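Local coordinates for protein RNA-dependent RNA Polymerase (Bombyx mori cytoplasmic polyhedrosis virus, PDB 6TZ0) that catalyses RNA-templated RNA synthesis in a double-stranded RNA virus, making plus strands by fully conservative transcription and probably the complementary minus strands during genome replication, at residues 71-74 with 75-78; 169-172 with 173-177; 201-204 with 205-208; 236-239 with 240-244. One frame throughout, in Å; residues are numbered along the deposited sequence.

Interaction 1 of 4, residues 71-74 with 75-78; sequences IPNE and ITNP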
ATOM      1  N   ILE A  71      29.627  11.893  28.113  1.00 46.74           N
ATOM      2  CA  ILE A  71      29.743  11.809  26.665  1.00 46.74           C
ATOM      3  C   ILE A  71      30.961  10.939  26.344  1.00 46.74           C
ATOM      4  O   ILE A  71      32.055  11.243  26.822  1.00 46.74           O
ATOM      5  CB  ILE A  71      29.869  13.183  25.998  1.00 46.74           C
ATOM      6  CG1 ILE A  71      28.600  13.992  26.246  1.00 46.74           C
ATOM      7  CG2 ILE A  71      30.091  13.049  24.511  1.00 46.74           C
ATOM      8  CD1 ILE A  71      28.684  15.398  25.795  1.00 46.74           C
ATOM      9  N   PRO A  72      30.816   9.878  25.566  1.00 47.52           N
ATOM     10  CA  PRO A  72      31.941   8.970  25.321  1.00 47.52           C
ATOM     11  C   PRO A  72      32.963   9.567  24.362  1.00 47.52           C
ATOM     12  O   PRO A  72      32.718  10.560  23.676  1.00 47.52           O
ATOM     13  CB  PRO A  72      31.269   7.738  24.713  1.00 47.52           C
ATOM     14  CG  PRO A  72      30.042   8.271  24.071  1.00 47.52           C
ATOM     15  CD  PRO A  72      29.574   9.395  24.937  1.00 47.52           C
ATOM     16  N   ASN A  73      34.131   8.922  24.325  1.00 48.85           N
ATOM     17  CA  ASN A  73      35.249   9.439  23.545  1.00 48.85           C
ATOM     18  C   ASN A  73      35.031   9.239  22.052  1.00 48.85           C
ATOM     19  O   ASN A  73      35.582   9.989  21.241  1.00 48.85           O
ATOM     20  CB  ASN A  73      36.545   8.761  23.988  1.00 48.85           C
ATOM     21  CG  ASN A  73      37.783   9.540  23.591  1.00 48.85           C
ATOM     22  OD1 ASN A  73      37.698  10.649  23.064  1.00 48.85           O
ATOM     23  ND2 ASN A  73      38.945   8.953  23.832  1.00 48.85           N
ATOM     24  N   GLU A  74      34.215   8.254  21.670  1.00 48.67           N
ATOM     25  CA  GLU A  74      33.964   7.967  20.262  1.00 48.67           C
ATOM     26  C   GLU A  74      33.125   9.039  19.576  1.00 48.67           C
ATOM     27  O   GLU A  74      33.084   9.078  18.344  1.00 48.67           O
ATOM     28  CB  GLU A  74      33.267   6.616  20.118  1.00 48.67           C
ATOM     29  CG  GLU A  74      34.106   5.408  20.492  1.00 48.67           C
ATOM     30  CD  GLU A  74      34.055   5.078  21.972  1.00 48.67           C
ATOM     31  OE1 GLU A  74      33.329   5.765  22.719  1.00 48.67           O
ATOM     32  OE2 GLU A  74      34.736   4.122  22.390  1.00 48.67           O
ATOM     33  N   ILE A  75      32.453   9.897  20.333  1.00 46.81           N
ATOM     34  CA  ILE A  75      31.670  10.980  19.753  1.00 46.81           C
ATOM     35  C   ILE A  75      32.512  12.234  19.572  1.00 46.81           C
ATOM     36  O   ILE A  75      32.477  12.871  18.517  1.00 46.81           O
ATOM     37  CB  ILE A  75      30.425  11.245  20.626  1.00 46.81           C
ATOM     38  CG1 ILE A  75      29.560   9.986  20.702  1.00 46.81           C
ATOM     39  CG2 ILE A  75      29.608  12.400  20.081  1.00 46.81           C
ATOM     40  CD1 ILE A  75      29.033   9.534  19.366  1.00 46.81           C
ATOM     41  N   THR A  76      33.287  12.606  20.593  1.00 48.42           N
ATOM     42  CA  THR A  76      34.141  13.785  20.479  1.00 48.42           C
ATOM     43  C   THR A  76      35.371  13.499  19.629  1.00 48.42           C
ATOM     44  O   THR A  76      35.841  14.378  18.899  1.00 48.42           O
ATOM     45  CB  THR A  76      34.555  14.275  21.865  1.00 48.42           C
ATOM     46  OG1 THR A  76      35.276  13.241  22.541  1.00 48.42           O
ATOM     47  CG2 THR A  76      33.338  14.647  22.685  1.00 48.42           C
ATOM     48  N   ASN A  77      35.904  12.278  19.706  1.00 48.39           N
ATOM     49  CA  ASN A  77      37.058  11.848  18.919  1.00 48.39           C
ATOM     50  C   ASN A  77      36.613  10.681  18.048  1.00 48.39           C
ATOM     51  O   ASN A  77      36.787   9.514  18.430  1.00 48.39           O
ATOM     52  CB  ASN A  77      38.222  11.442  19.816  1.00 48.39           C
ATOM     53  CG  ASN A  77      38.749  12.592  20.631  1.00 48.39           C
ATOM     54  OD1 ASN A  77      38.913  13.701  20.127  1.00 48.39           O
ATOM     55  ND2 ASN A  77      39.002  12.341  21.908  1.00 48.39           N
ATOM     56  N   PRO A  78      36.035  10.952  16.880  1.00 45.53           N
ATOM     57  CA  PRO A  78      35.511   9.867  16.049  1.00 45.53           C
ATOM     58  C   PRO A  78      36.628   9.084  15.383  1.00 45.53           C
ATOM     59  O   PRO A  78      37.716   9.604  15.130  1.00 45.53           O
ATOM     60  CB  PRO A  78      34.661  10.600  15.007  1.00 45.53           C
ATOM     61  CG  PRO A  78      34.427  11.947  15.572  1.00 45.53           C
ATOM     62  CD  PRO A  78      35.658  12.265  16.342  1.00 45.53           C
TER

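Interaction 2 of 4, residues 169-172 with 173-177; sequences TYVK and LLFHK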
ATOM      1  N   THR A 169      23.745  22.193  28.460  1.00 43.58           N
ATOM      2  CA  THR A 169      25.108  21.682  28.492  1.00 43.58           C
ATOM      3  C   THR A 169      25.309  20.574  27.475  1.00 43.58           C
ATOM      4  O   THR A 169      26.403  20.454  26.923  1.00 43.58           O
ATOM      5  CB  THR A 169      25.467  21.180  29.883  1.00 43.58           C
ATOM      6  OG1 THR A 169      24.664  20.040  30.195  1.00 43.58           O
ATOM      7  CG2 THR A 169      25.197  22.263  30.893  1.00 43.58           C
ATOM      8  N   TYR A 170      24.270  19.777  27.192  1.00 40.51           N
ATOM      9  CA  TYR A 170      24.372  18.817  26.090  1.00 40.51           C
ATOM     10  C   TYR A 170      24.520  19.508  24.738  1.00 40.51           C
ATOM     11  O   TYR A 170      25.353  19.093  23.921  1.00 40.51           O
ATOM     12  CB  TYR A 170      23.173  17.868  26.075  1.00 40.51           C
ATOM     13  CG  TYR A 170      23.330  16.681  26.992  1.00 40.51           C
ATOM     14  CD1 TYR A 170      24.128  15.607  26.621  1.00 40.51           C
ATOM     15  CD2 TYR A 170      22.673  16.618  28.210  1.00 40.51           C
ATOM     16  CE1 TYR A 170      24.282  14.517  27.443  1.00 40.51           C
ATOM     17  CE2 TYR A 170      22.820  15.529  29.041  1.00 40.51           C
ATOM     18  CZ  TYR A 170      23.624  14.482  28.649  1.00 40.51           C
ATOM     19  OH  TYR A 170      23.777  13.393  29.469  1.00 40.51           O
ATOM     20  N   VAL A 171      23.738  20.567  24.489  1.00 42.63           N
ATOM     21  CA  VAL A 171      23.835  21.313  23.232  1.00 42.63           C
ATOM     22  C   VAL A 171      25.213  21.953  23.084  1.00 42.63           C
ATOM     23  O   VAL A 171      25.825  21.899  22.009  1.00 42.63           O
ATOM     24  CB  VAL A 171      22.699  22.355  23.136  1.00 42.63           C
ATOM     25  CG1 VAL A 171      22.925  23.325  21.995  1.00 42.63           C
ATOM     26  CG2 VAL A 171      21.373  21.665  22.909  1.00 42.63           C
ATOM     27  N   LYS A 172      25.755  22.498  24.176  1.00 46.52           N
ATOM     28  CA  LYS A 172      27.061  23.146  24.098  1.00 46.52           C
ATOM     29  C   LYS A 172      28.190  22.128  23.959  1.00 46.52           C
ATOM     30  O   LYS A 172      29.139  22.353  23.204  1.00 46.52           O
ATOM     31  CB  LYS A 172      27.280  24.037  25.318  1.00 46.52           C
ATOM     32  CG  LYS A 172      28.520  24.904  25.218  1.00 46.52           C
ATOM     33  CD  LYS A 172      28.755  25.712  26.475  1.00 46.52           C
ATOM     34  CE  LYS A 172      27.786  26.867  26.578  1.00 46.52           C
ATOM     35  NZ  LYS A 172      28.113  27.742  27.737  1.00 46.52           N
ATOM     36  N   LEU A 173      28.108  20.996  24.659  1.00 42.71           N
ATOM     37  CA  LEU A 173      29.161  19.999  24.542  1.00 42.71           C
ATOM     38  C   LEU A 173      29.101  19.220  23.238  1.00 42.71           C
ATOM     39  O   LEU A 173      30.107  18.618  22.856  1.00 42.71           O
ATOM     40  CB  LEU A 173      29.105  19.025  25.710  1.00 42.71           C
ATOM     41  CG  LEU A 173      29.553  19.493  27.085  1.00 42.71           C
ATOM     42  CD1 LEU A 173      29.263  18.411  28.102  1.00 42.71           C
ATOM     43  CD2 LEU A 173      31.027  19.824  27.056  1.00 42.71           C
ATOM     44  N   LEU A 174      27.963  19.203  22.550  1.00 42.87           N
ATOM     45  CA  LEU A 174      27.897  18.479  21.287  1.00 42.87           C
ATOM     46  C   LEU A 174      28.043  19.361  20.057  1.00 42.87           C
ATOM     47  O   LEU A 174      28.504  18.874  19.023  1.00 42.87           O
ATOM     48  CB  LEU A 174      26.581  17.697  21.184  1.00 42.87           C
ATOM     49  CG  LEU A 174      26.391  16.494  22.111  1.00 42.87           C
ATOM     50  CD1 LEU A 174      24.976  15.969  22.021  1.00 42.87           C
ATOM     51  CD2 LEU A 174      27.382  15.397  21.779  1.00 42.87           C
ATOM     52  N   PHE A 175      27.679  20.643  20.123  1.00 44.06           N
ATOM     53  CA  PHE A 175      27.566  21.425  18.902  1.00 44.06           C
ATOM     54  C   PHE A 175      28.343  22.734  18.903  1.00 44.06           C
ATOM     55  O   PHE A 175      28.275  23.463  17.911  1.00 44.06           O
ATOM     56  CB  PHE A 175      26.089  21.731  18.608  1.00 44.06           C
ATOM     57  CG  PHE A 175      25.220  20.516  18.585  1.00 44.06           C
ATOM     58  CD1 PHE A 175      25.282  19.624  17.534  1.00 44.06           C
ATOM     59  CD2 PHE A 175      24.325  20.276  19.614  1.00 44.06           C
ATOM     60  CE1 PHE A 175      24.483  18.499  17.518  1.00 44.06           C
ATOM     61  CE2 PHE A 175      23.522  19.157  19.603  1.00 44.06           C
ATOM     62  CZ  PHE A 175      23.602  18.268  18.553  1.00 44.06           C
ATOM     63  N   HIS A 176      29.066  23.067  19.970  1.00 46.73           N
ATOM     64  CA  HIS A 176      29.846  24.305  19.991  1.00 46.73           C
ATOM     65  C   HIS A 176      31.266  23.972  19.562  1.00 46.73           C
ATOM     66  O   HIS A 176      32.105  23.559  20.362  1.00 46.73           O
ATOM     67  CB  HIS A 176      29.809  24.960  21.362  1.00 46.73           C
ATOM     68  CG  HIS A 176      30.497  26.286  21.415  1.00 46.73           C
ATOM     69  ND1 HIS A 176      30.008  27.403  20.774  1.00 46.73           N
ATOM     70  CD2 HIS A 176      31.623  26.684  22.051  1.00 46.73           C
ATOM     71  CE1 HIS A 176      30.809  28.428  21.001  1.00 46.73           C
ATOM     72  NE2 HIS A 176      31.796  28.018  21.775  1.00 46.73           N
ATOM     73  N   LYS A 177      31.534  24.139  18.269  1.00 49.80           N
ATOM     74  CA  LYS A 177      32.847  23.890  17.678  1.00 49.80           C
ATOM     75  C   LYS A 177      33.214  25.160  16.916  1.00 49.80           C
ATOM     76  O   LYS A 177      32.952  25.268  15.716  1.00 49.80           O
ATOM     77  CB  LYS A 177      32.836  22.665  16.761  1.00 49.80           C
ATOM     78  CG  LYS A 177      33.159  21.324  17.415  1.00 49.80           C
ATOM     79  CD  LYS A 177      32.044  20.820  18.314  1.00 49.80           C
ATOM     80  CE  LYS A 177      32.461  19.588  19.082  1.00 49.80           C
ATOM     81  NZ  LYS A 177      32.811  18.475  18.169  1.00 49.80           N
TER

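Interaction 3 of 4, residues 201-204 with 205-208; sequences SILP and TFVY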
ATOM      1  N   SER A 201      30.031  11.750  12.196  1.00 43.74           N
ATOM      2  CA  SER A 201      29.162  11.603  11.034  1.00 43.74           C
ATOM      3  C   SER A 201      27.692  11.579  11.428  1.00 43.74           C
ATOM      4  O   SER A 201      26.846  12.140  10.725  1.00 43.74           O
ATOM      5  CB  SER A 201      29.532  10.333  10.280  1.00 43.74           C
ATOM      6  OG  SER A 201      29.340   9.204  11.107  1.00 43.74           O
ATOM      7  N   ILE A 202      27.367  10.936  12.555  1.00 43.45           N
ATOM      8  CA  ILE A 202      25.984  10.838  13.022  1.00 43.45           C
ATOM      9  C   ILE A 202      25.555  12.078  13.791  1.00 43.45           C
ATOM     10  O   ILE A 202      24.402  12.176  14.230  1.00 43.45           O
ATOM     11  CB  ILE A 202      25.887   9.530  13.836  1.00 43.45           C
ATOM     12  CG1 ILE A 202      24.441   9.040  13.978  1.00 43.45           C
ATOM     13  CG2 ILE A 202      26.527   9.724  15.196  1.00 43.45           C
ATOM     14  CD1 ILE A 202      23.746   8.766  12.671  1.00 43.45           C
ATOM     15  N   LEU A 203      26.445  13.053  13.922  1.00 42.90           N
ATOM     16  CA  LEU A 203      26.178  14.232  14.740  1.00 42.90           C
ATOM     17  C   LEU A 203      25.045  15.150  14.256  1.00 42.90           C
ATOM     18  O   LEU A 203      24.410  15.776  15.121  1.00 42.90           O
ATOM     19  CB  LEU A 203      27.508  14.982  14.904  1.00 42.90           C
ATOM     20  CG  LEU A 203      27.796  16.018  15.990  1.00 42.90           C
ATOM     21  CD1 LEU A 203      27.363  17.400  15.606  1.00 42.90           C
ATOM     22  CD2 LEU A 203      27.145  15.601  17.295  1.00 42.90           C
ATOM     23  N   PRO A 204      24.727  15.297  12.953  1.00 43.52           N
ATOM     24  CA  PRO A 204      23.527  16.097  12.620  1.00 43.52           C
ATOM     25  C   PRO A 204      22.180  15.481  12.981  1.00 43.52           C
ATOM     26  O   PRO A 204      21.159  16.160  12.834  1.00 43.52           O
ATOM     27  CB  PRO A 204      23.656  16.301  11.107  1.00 43.52           C
ATOM     28  CG  PRO A 204      25.067  16.262  10.862  1.00 43.52           C
ATOM     29  CD  PRO A 204      25.614  15.230  11.774  1.00 43.52           C
ATOM     30  N   THR A 205      22.124  14.225  13.428  1.00 43.23           N
ATOM     31  CA  THR A 205      20.847  13.682  13.882  1.00 43.23           C
ATOM     32  C   THR A 205      20.582  14.040  15.339  1.00 43.23           C
ATOM     33  O   THR A 205      19.444  13.960  15.817  1.00 43.23           O
ATOM     34  CB  THR A 205      20.813  12.168  13.697  1.00 43.23           C
ATOM     35  OG1 THR A 205      21.866  11.573  14.461  1.00 43.23           O
ATOM     36  CG2 THR A 205      20.989  11.810  12.239  1.00 43.23           C
ATOM     37  N   PHE A 206      21.620  14.450  16.063  1.00 41.37           N
ATOM     38  CA  PHE A 206      21.435  14.738  17.475  1.00 41.37           C
ATOM     39  C   PHE A 206      20.804  16.087  17.726  1.00 41.37           C
ATOM     40  O   PHE A 206      20.330  16.326  18.837  1.00 41.37           O
ATOM     41  CB  PHE A 206      22.750  14.619  18.212  1.00 41.37           C
ATOM     42  CG  PHE A 206      23.146  13.225  18.413  1.00 41.37           C
ATOM     43  CD1 PHE A 206      22.563  12.484  19.423  1.00 41.37           C
ATOM     44  CD2 PHE A 206      24.040  12.622  17.562  1.00 41.37           C
ATOM     45  CE1 PHE A 206      22.892  11.178  19.598  1.00 41.37           C
ATOM     46  CE2 PHE A 206      24.375  11.315  17.736  1.00 41.37           C
ATOM     47  CZ  PHE A 206      23.796  10.598  18.755  1.00 41.37           C
ATOM     48  N   VAL A 207      20.749  16.955  16.719  1.00 42.27           N
ATOM     49  CA  VAL A 207      19.907  18.139  16.819  1.00 42.27           C
ATOM     50  C   VAL A 207      18.449  17.724  16.944  1.00 42.27           C
ATOM     51  O   VAL A 207      17.716  18.215  17.812  1.00 42.27           O
ATOM     52  CB  VAL A 207      20.143  19.053  15.606  1.00 42.27           C
ATOM     53  CG1 VAL A 207      19.268  20.291  15.683  1.00 42.27           C
ATOM     54  CG2 VAL A 207      21.599  19.427  15.518  1.00 42.27           C
ATOM     55  N   TYR A 208      18.030  16.755  16.127  1.00 42.28           N
ATOM     56  CA  TYR A 208      16.667  16.250  16.192  1.00 42.28           C
ATOM     57  C   TYR A 208      16.438  15.434  17.455  1.00 42.28           C
ATOM     58  O   TYR A 208      15.334  15.449  18.012  1.00 42.28           O
ATOM     59  CB  TYR A 208      16.366  15.405  14.959  1.00 42.28           C
ATOM     60  CG  TYR A 208      16.571  16.113  13.642  1.00 42.28           C
ATOM     61  CD1 TYR A 208      15.768  17.182  13.281  1.00 42.28           C
ATOM     62  CD2 TYR A 208      17.509  15.659  12.727  1.00 42.28           C
ATOM     63  CE1 TYR A 208      15.939  17.824  12.077  1.00 42.28           C
ATOM     64  CE2 TYR A 208      17.678  16.289  11.511  1.00 42.28           C
ATOM     65  CZ  TYR A 208      16.888  17.369  11.192  1.00 42.28           C
ATOM     66  OH  TYR A 208      17.038  18.008   9.987  1.00 42.28           O
TER

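Interaction 4 of 4, residues 236-239 with 240-244; sequences HCAK and DSYID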
ATOM      1  N   HIS A 236      25.333   6.476  24.142  1.00 40.92           N
ATOM      2  CA  HIS A 236      25.843   5.113  24.252  1.00 40.92           C
ATOM      3  C   HIS A 236      25.449   4.263  23.053  1.00 40.92           C
ATOM      4  O   HIS A 236      26.230   3.425  22.594  1.00 40.92           O
ATOM      5  CB  HIS A 236      25.341   4.450  25.528  1.00 40.92           C
ATOM      6  CG  HIS A 236      25.711   3.005  25.622  1.00 40.92           C
ATOM      7  ND1 HIS A 236      26.985   2.583  25.931  1.00 40.92           N
ATOM      8  CD2 HIS A 236      24.987   1.884  25.397  1.00 40.92           C
ATOM      9  CE1 HIS A 236      27.025   1.264  25.919  1.00 40.92           C
ATOM     10  NE2 HIS A 236      25.825   0.815  25.601  1.00 40.92           N
ATOM     11  N   CYS A 237      24.231   4.445  22.548  1.00 42.42           N
ATOM     12  CA  CYS A 237      23.836   3.699  21.360  1.00 42.42           C
ATOM     13  C   CYS A 237      24.563   4.202  20.123  1.00 42.42           C
ATOM     14  O   CYS A 237      24.814   3.429  19.194  1.00 42.42           O
ATOM     15  CB  CYS A 237      22.326   3.776  21.162  1.00 42.42           C
ATOM     16  SG  CYS A 237      21.384   2.951  22.452  1.00 42.42           S
ATOM     17  N   ALA A 238      24.925   5.480  20.104  1.00 42.03           N
ATOM     18  CA  ALA A 238      25.679   6.048  18.993  1.00 42.03           C
ATOM     19  C   ALA A 238      27.175   5.794  19.077  1.00 42.03           C
ATOM     20  O   ALA A 238      27.900   6.246  18.187  1.00 42.03           O
ATOM     21  CB  ALA A 238      25.449   7.547  18.921  1.00 42.03           C
ATOM     22  N   LYS A 239      27.642   5.125  20.135  1.00 44.40           N
ATOM     23  CA  LYS A 239      29.065   4.816  20.291  1.00 44.40           C
ATOM     24  C   LYS A 239      29.626   3.995  19.126  1.00 44.40           C
ATOM     25  O   LYS A 239      30.773   4.197  18.717  1.00 44.40           O
ATOM     26  CB  LYS A 239      29.269   4.088  21.617  1.00 44.40           C
ATOM     27  CG  LYS A 239      30.695   3.838  22.004  1.00 44.40           C
ATOM     28  CD  LYS A 239      30.762   3.120  23.336  1.00 44.40           C
ATOM     29  CE  LYS A 239      30.391   4.061  24.461  1.00 44.40           C
ATOM     30  NZ  LYS A 239      30.570   3.433  25.795  1.00 44.40           N
ATOM     31  N   ASP A 240      28.842   3.070  18.574  1.00 44.66           N
ATOM     32  CA  ASP A 240      29.270   2.323  17.392  1.00 44.66           C
ATOM     33  C   ASP A 240      28.384   2.604  16.186  1.00 44.66           C
ATOM     34  O   ASP A 240      28.877   3.061  15.151  1.00 44.66           O
ATOM     35  CB  ASP A 240      29.281   0.821  17.707  1.00 44.66           C
ATOM     36  CG  ASP A 240      29.952  -0.017  16.627  1.00 44.66           C
ATOM     37  OD1 ASP A 240      30.498   0.528  15.648  1.00 44.66           O
ATOM     38  OD2 ASP A 240      29.922  -1.255  16.758  1.00 44.66           O
ATOM     39  N   SER A 241      27.091   2.333  16.286  1.00 43.55           N
ATOM     40  CA  SER A 241      26.156   2.581  15.199  1.00 43.55           C
ATOM     41  C   SER A 241      24.813   2.855  15.844  1.00 43.55           C
ATOM     42  O   SER A 241      24.279   1.992  16.541  1.00 43.55           O
ATOM     43  CB  SER A 241      26.073   1.397  14.245  1.00 43.55           C
ATOM     44  OG  SER A 241      25.145   1.654  13.208  1.00 43.55           O
ATOM     45  N   TYR A 242      24.282   4.052  15.611  1.00 42.09           N
ATOM     46  CA  TYR A 242      23.191   4.558  16.433  1.00 42.09           C
ATOM     47  C   TYR A 242      21.875   3.854  16.125  1.00 42.09           C
ATOM     48  O   TYR A 242      21.191   3.379  17.042  1.00 42.09           O
ATOM     49  CB  TYR A 242      23.100   6.069  16.232  1.00 42.09           C
ATOM     50  CG  TYR A 242      22.016   6.785  16.982  1.00 42.09           C
ATOM     51  CD1 TYR A 242      21.955   6.736  18.364  1.00 42.09           C
ATOM     52  CD2 TYR A 242      21.127   7.610  16.316  1.00 42.09           C
ATOM     53  CE1 TYR A 242      20.982   7.417  19.056  1.00 42.09           C
ATOM     54  CE2 TYR A 242      20.158   8.305  16.997  1.00 42.09           C
ATOM     55  CZ  TYR A 242      20.093   8.208  18.367  1.00 42.09           C
ATOM     56  OH  TYR A 242      19.127   8.897  19.052  1.00 42.09           O
ATOM     57  N   ILE A 243      21.538   3.724  14.843  1.00 43.17           N
ATOM     58  CA  ILE A 243      20.253   3.154  14.457  1.00 43.17           C
ATOM     59  C   ILE A 243      20.229   1.649  14.707  1.00 43.17           C
ATOM     60  O   ILE A 243      19.211   1.100  15.145  1.00 43.17           O
ATOM     61  CB  ILE A 243      19.956   3.497  12.989  1.00 43.17           C
ATOM     62  CG1 ILE A 243      20.043   5.006  12.764  1.00 43.17           C
ATOM     63  CG2 ILE A 243      18.594   3.024  12.603  1.00 43.17           C
ATOM     64  CD1 ILE A 243      19.066   5.809  13.570  1.00 43.17           C
ATOM     65  N   ASP A 244      21.353   0.970  14.470  1.00 44.56           N
ATOM     66  CA  ASP A 244      21.426  -0.473  14.691  1.00 44.56           C
ATOM     67  C   ASP A 244      21.286  -0.820  16.164  1.00 44.56           C
ATOM     68  O   ASP A 244      20.568  -1.765  16.522  1.00 44.56           O
ATOM     69  CB  ASP A 244      22.744  -1.019  14.152  1.00 44.56           C
ATOM     70  CG  ASP A 244      22.798  -1.018  12.649  1.00 44.56           C
ATOM     71  OD1 ASP A 244      21.739  -1.182  12.018  1.00 44.56           O
ATOM     72  OD2 ASP A 244      23.899  -0.850  12.097  1.00 44.56           O
TER

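Interaction 1 of 4, residues 71-74 with 75-78
Asn73 and Asn77 meet at both backbone and side chain, four residues apart round the short helix 73-76. Of the backbone bonds, Asn77 N to Asn73 O is the firm one, at 2.8 Å. The bond from Ile75 N to Pro72 O is weak at 3.4 Å; Pro72 sits at the N-cap, where its carbonyl faces the first turn. The side chains add an amide pair: with CG of Asn73 anti to its own N (chi1 -161°), OD1 is carried toward ND2 of Asn77, the two amide planes standing 72° apart. The separation as modelled is too short to be taken literally. Beyond the helix, CA of Pro78 makes a CH...O contact with O of Glu74 at 3.4 Å. Apolar contacts occupy another side of the turn. The ring CG of Pro72 lies 3.8 Å from CG1 of Ile75, the two side chains running alongside in the same direction, while CG2 of Ile71 approaches CG2 of Thr76 at 4.1 Å. The asparagines are exposed, whereas Ile75 is buried. The turn rests on its neighbours through Ile71 and Ile75, which pack on helix 166-175, and Ile71 and Pro72, which touch Leu235 of helix 224-237.

Interaction 2 of 4, residues 169-172 with 173-177
Val171 and Phe175 pair one turn apart at the C-terminal end of helix 166-175, an alpha-helical i to i+4 contact in the N-terminal region. The backbone bond from Phe175 N to Val171 O, 2.9 Å long, follows those from Leu173 N to Thr169 O and Leu174 N to Tyr170 O. Followed outward, Phe175 keeps close to the same carbonyl: its CB is 3.4 Å from Val171 O, and CG remains near it. Chi1 of -53° sets CG beside the backbone N, and chi2 of -73° turns CD2 to 3.3 Å from that oxygen, which thus meets the ring at its edge, near the ring plane. CD2 also touches CG1 of Val171 at 4.1 Å. CB of Leu174 lies over one ring face, offset toward the rim. Farther out, CD1 meets CD1 of Leu203, CE1 meets CG2 of Val207, and CZ at the tip meets the backbone of Phe206. His176 runs alongside Lys172, whose NZ reaches past this turn to bond the carbonyls of Asn46 and Ile49. The last of the i to i+4 bonds is weak, His176 N standing 3.3 Å from Lys172 O, and CB of His176 comes equally near that oxygen.

Interaction 3 of 4, residues 201-204 with 205-208
Thr205 closes back on Ile202 through two bonds to a single carbonyl oxygen. Its OG1 donates to Ile202 O at 2.6 Å, lying in the carbonyl plane with a C=O...donor angle of 156°, while its backbone N reaches the same oxygen at 3.2 Å from 45° above that plane. Because chi1 of Thr205 is 60°, OG1 lies between the backbone N and the carbonyl carbon, turned back toward the preceding turn; the OG1 bond would restrain this rotation, while the N-H bond fixes the backbone turn. Phe206 packs in beside it. CG2 of Ile202 meets the ring edge at CE2, 3.7 Å away and in the ring plane, and CA of Leu203 lies along that edge too. This is the approach to helix 206-218, where the chain from strand 191-194 passes through successive turns: Phe206 N bonds to Leu203 O at 3.2 Å. Looser contacts lie farther along. CD2 of Leu203 comes only to 4.3 Å from CD2 of Phe206, and Val207 touches the earlier residues slightly, directing its packing instead to helix 145-160 and Phe183. Thr205 is the partly exposed residue here, in contrast to the buried Phe206. At the far side Tyr208 borders the carbonyl of Pro204, its CD2 lying 3.7 Å from Pro204 O, while its hydroxyl bonds to the backbone N of Lys139.

Interaction 4 of 4, residues 236-239 with 240-244
Tyr242 is turned by a chi1 of 179°, with CG opposite its backbone N, and this swings the ring back beside Ala238 and Cys237. The second torsion, 59°, then presents CD1 to them: CB of Ala238 lies 3.6 Å from CD1, and CB of Cys237 touches the same carbon at 4.1 Å. The methyl of Ala238 also meets CB of Tyr242, so Ala238 touches both the base of the aromatic side chain and one corner of its ring. The carbonyl carbon of Cys237 lies at the ring edge, near its plane. Backbone contact accompanies this packing. CA of Tyr242 makes a CH...O approach to O of Cys237 at 3.4 Å, and no conventional hydrogen bond crosses between the two segments. Ser241 takes the N-cap position without a capping bond from its side chain; its OG instead donates to OD2 of Asp244 at 3.0 Å, from above the carboxylate plane. Polar ends reach outward: OD2 of Asp240 bonds to OH of Tyr101, and OH of Tyr242 bonds to OD2 of Asp341. The ring also meets that of Phe206, with planes about 45° apart. These contacts belong to a short helix-to-helix connection, in which residues 238-241 lead from helix 224-237 to the N-cap of helix 242-248.

How the interactions relate
Interactions 1 to 4 follow one another along the chain, and their short helix-end contacts lie side by side in the N-terminal region. The centre of interaction 1 lies about 13, 13 and 12 Å from those of interactions 2, 3 and 4, whereas interactions 2 and 4 are 19 Å apart and do not touch. Interaction 3 joins these two: helix 206-218 receives Phe175 from helix 166-175, and CZ of Phe206 approaches CB of Ala238 at 3.5 Å. Helix 73-76 likewise packs on interactions 2 and 4. The side chain of Phe175 lies about 11 and 12 Å from those of Tyr184 and Asn195, and those of Val207 and Pro204 about 9 Å from Arg147 and Tyr184, ATP-binding residues without ATP here.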